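Local coordinates for protein transcriptional regulator PA3341 (Pseudomonas aeruginosa, PDB 2FBH) that probably binds DNA as a dimeric, zinc-binding transcriptional regulator of the MarR family, with a winged helix-turn-helix fold, at residues A24-R29 with A114-D119. Numbering follows the deposited sequence.
Sequences AELDRR and ASVRND. With SO4 (sulfate ion), chain E.
Arg29 reaches from helix 11-29 across Val116 to Asp119 on helix 102-120, joining two helices of this MarR-type winged helix-turn-helix protein. The short segments run roughly antiparallel at 138°, their axes 10.0 Å apart, and Arg29 spans the interface as the centre of a salt-bridge network with Glu25 and Asp119. From CB, its chain sets off with CG anti to the carbonyl carbon (chi1 -54°) and stays extended to NE. CG passes at the limit of contact with the CG2 methyl of Val116, whereas Arg29 CD packs against Val116 CG2 at 3.6 Å. That methyl lies over one face of the guanidinium, offset toward its rim and as close to NE as to CD. On the edge carrying NE and NH2, Arg29 NE gives an almost straight hydrogen bond of 2.7 Å to the anti lone pair of Glu25 OE2, one helical turn back, and Arg29 NH2 adds a weak one to the same oxygen. At the end between NH1 and NH2, Arg29 NH2 meets the anti lone pair of Asp119 OD2 at 2.8 Å. Two carboxylates thus share NH2 and fix the rotation of the guanidinium, whose plane stands 47° from that of Asp119. Glu25 and Leu26 add to the apolar part, Glu25 CG lying 4.0 Å from Val116 CG1 and Leu26 CD1 reaching Val116 CG2. Arg146 of the second subunit also salt-bridges Asp119 OD2, which ties the network to the dimer interface. Arg29 NH1 adds a weak hydrogen bond of 3.0 Å to that same Asp119 OD2.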
# COMPACT_ATOMS: atom_id res chain seq x y z
N ALA A 24 -6.86 2.97 -5.14
CA ALA A 24 -8.16 2.37 -5.57
C ALA A 24 -8.81 3.30 -6.55
O ALA A 24 -9.41 2.87 -7.55
CB ALA A 24 -9.08 2.13 -4.42
N GLU A 25 -8.76 4.59 -6.22
CA GLU A 25 -9.41 5.58 -7.09
C GLU A 25 -8.71 5.67 -8.47
O GLU A 25 -9.34 5.73 -9.52
CB GLU A 25 -9.43 6.99 -6.43
CG GLU A 25 -10.11 8.05 -7.33
CD GLU A 25 -11.65 7.79 -7.60
OE1 GLU A 25 -12.32 7.02 -6.84
OE2 GLU A 25 -12.16 8.39 -8.60
N LEU A 26 -7.38 5.66 -8.45
CA LEU A 26 -6.64 5.66 -9.72
C LEU A 26 -6.96 4.36 -10.48
O LEU A 26 -7.17 4.39 -11.71
CB LEU A 26 -5.12 5.75 -9.40
CG LEU A 26 -4.21 6.06 -10.57
CD1 LEU A 26 -4.75 7.07 -11.69
CD2 LEU A 26 -3.01 6.64 -9.85
N ASP A 27 -6.98 3.21 -9.79
CA ASP A 27 -7.28 1.93 -10.47
C ASP A 27 -8.68 2.00 -11.08
O ASP A 27 -8.85 1.57 -12.20
CB ASP A 27 -7.23 0.76 -9.47
CG ASP A 27 -7.33 -0.61 -10.17
OD1 ASP A 27 -6.49 -0.91 -11.04
OD2 ASP A 27 -8.29 -1.30 -9.86
N ARG A 28 -9.64 2.59 -10.37
CA ARG A 28 -11.00 2.84 -10.94
C ARG A 28 -10.97 3.72 -12.19
O ARG A 28 -11.57 3.36 -13.22
CB ARG A 28 -11.85 3.51 -9.87
CG ARG A 28 -13.15 4.18 -10.40
CD ARG A 28 -13.98 4.87 -9.27
NE ARG A 28 -15.13 5.55 -9.82
CZ ARG A 28 -16.34 4.96 -9.98
NH1 ARG A 28 -17.39 5.61 -10.46
NH2 ARG A 28 -16.50 3.72 -9.66
N ARG A 29 -10.25 4.84 -12.14
CA ARG A 29 -10.23 5.72 -13.32
C ARG A 29 -9.46 5.17 -14.49
O ARG A 29 -9.74 5.58 -15.63
CB ARG A 29 -9.82 7.17 -12.97
CG ARG A 29 -10.74 7.74 -11.82
CD ARG A 29 -10.62 9.27 -11.88
NE ARG A 29 -11.07 9.77 -10.59
CZ ARG A 29 -11.00 11.05 -10.30
NH1 ARG A 29 -10.46 11.86 -11.22
NH2 ARG A 29 -11.40 11.46 -9.08
N ALA A 114 -3.13 12.84 -12.99
CA ALA A 114 -3.26 14.27 -12.66
C ALA A 114 -4.67 14.62 -12.21
O ALA A 114 -4.82 15.39 -11.25
CB ALA A 114 -2.85 15.08 -13.80
N SER A 115 -5.68 14.05 -12.85
CA SER A 115 -7.06 14.31 -12.43
C SER A 115 -7.30 13.82 -10.97
O SER A 115 -7.89 14.51 -10.13
CB SER A 115 -8.03 13.64 -13.39
OG SER A 115 -9.29 14.17 -13.12
N VAL A 116 -6.85 12.61 -10.67
CA VAL A 116 -7.07 12.07 -9.31
C VAL A 116 -6.33 13.00 -8.31
O VAL A 116 -6.86 13.32 -7.26
CB VAL A 116 -6.57 10.62 -9.21
CG1 VAL A 116 -6.67 10.14 -7.77
CG2 VAL A 116 -7.48 9.70 -10.16
N ARG A 117 -5.11 13.40 -8.67
CA ARG A 117 -4.27 14.27 -7.75
C ARG A 117 -4.98 15.58 -7.52
O ARG A 117 -5.19 15.96 -6.35
CB ARG A 117 -2.85 14.46 -8.39
CG ARG A 117 -1.87 15.14 -7.45
CD ARG A 117 -0.51 15.42 -8.18
NE ARG A 117 -0.19 14.34 -9.04
CZ ARG A 117 -0.11 14.30 -10.37
NH1 ARG A 117 -0.24 15.33 -11.19
NH2 ARG A 117 0.15 13.16 -10.89
N ASN A 118 -5.45 16.21 -8.59
CA ASN A 118 -6.29 17.42 -8.44
C ASN A 118 -7.47 17.21 -7.49
O ASN A 118 -7.77 18.01 -6.57
CB ASN A 118 -6.83 17.77 -9.83
CG ASN A 118 -7.51 19.08 -9.84
OD1 ASN A 118 -6.84 20.11 -9.74
ND2 ASN A 118 -8.85 19.06 -9.96
N ASP A 119 -8.24 16.15 -7.71
CA ASP A 119 -9.41 15.98 -6.93
C ASP A 119 -9.13 15.61 -5.46
O ASP A 119 -9.81 16.10 -4.54
CB ASP A 119 -10.25 14.83 -7.53
CG ASP A 119 -10.84 15.18 -8.89
OD1 ASP A 119 -10.75 16.37 -9.32
OD2 ASP A 119 -11.35 14.23 -9.57
S SO4 E . 0.56 10.52 -8.06
O1 SO4 E . 0.58 11.79 -7.40
O2 SO4 E . -0.39 9.56 -7.47
O3 SO4 E . 1.89 9.98 -7.86
O4 SO4 E . 0.26 10.74 -9.51
O HOH W 1 -10.64 11.92 -14.29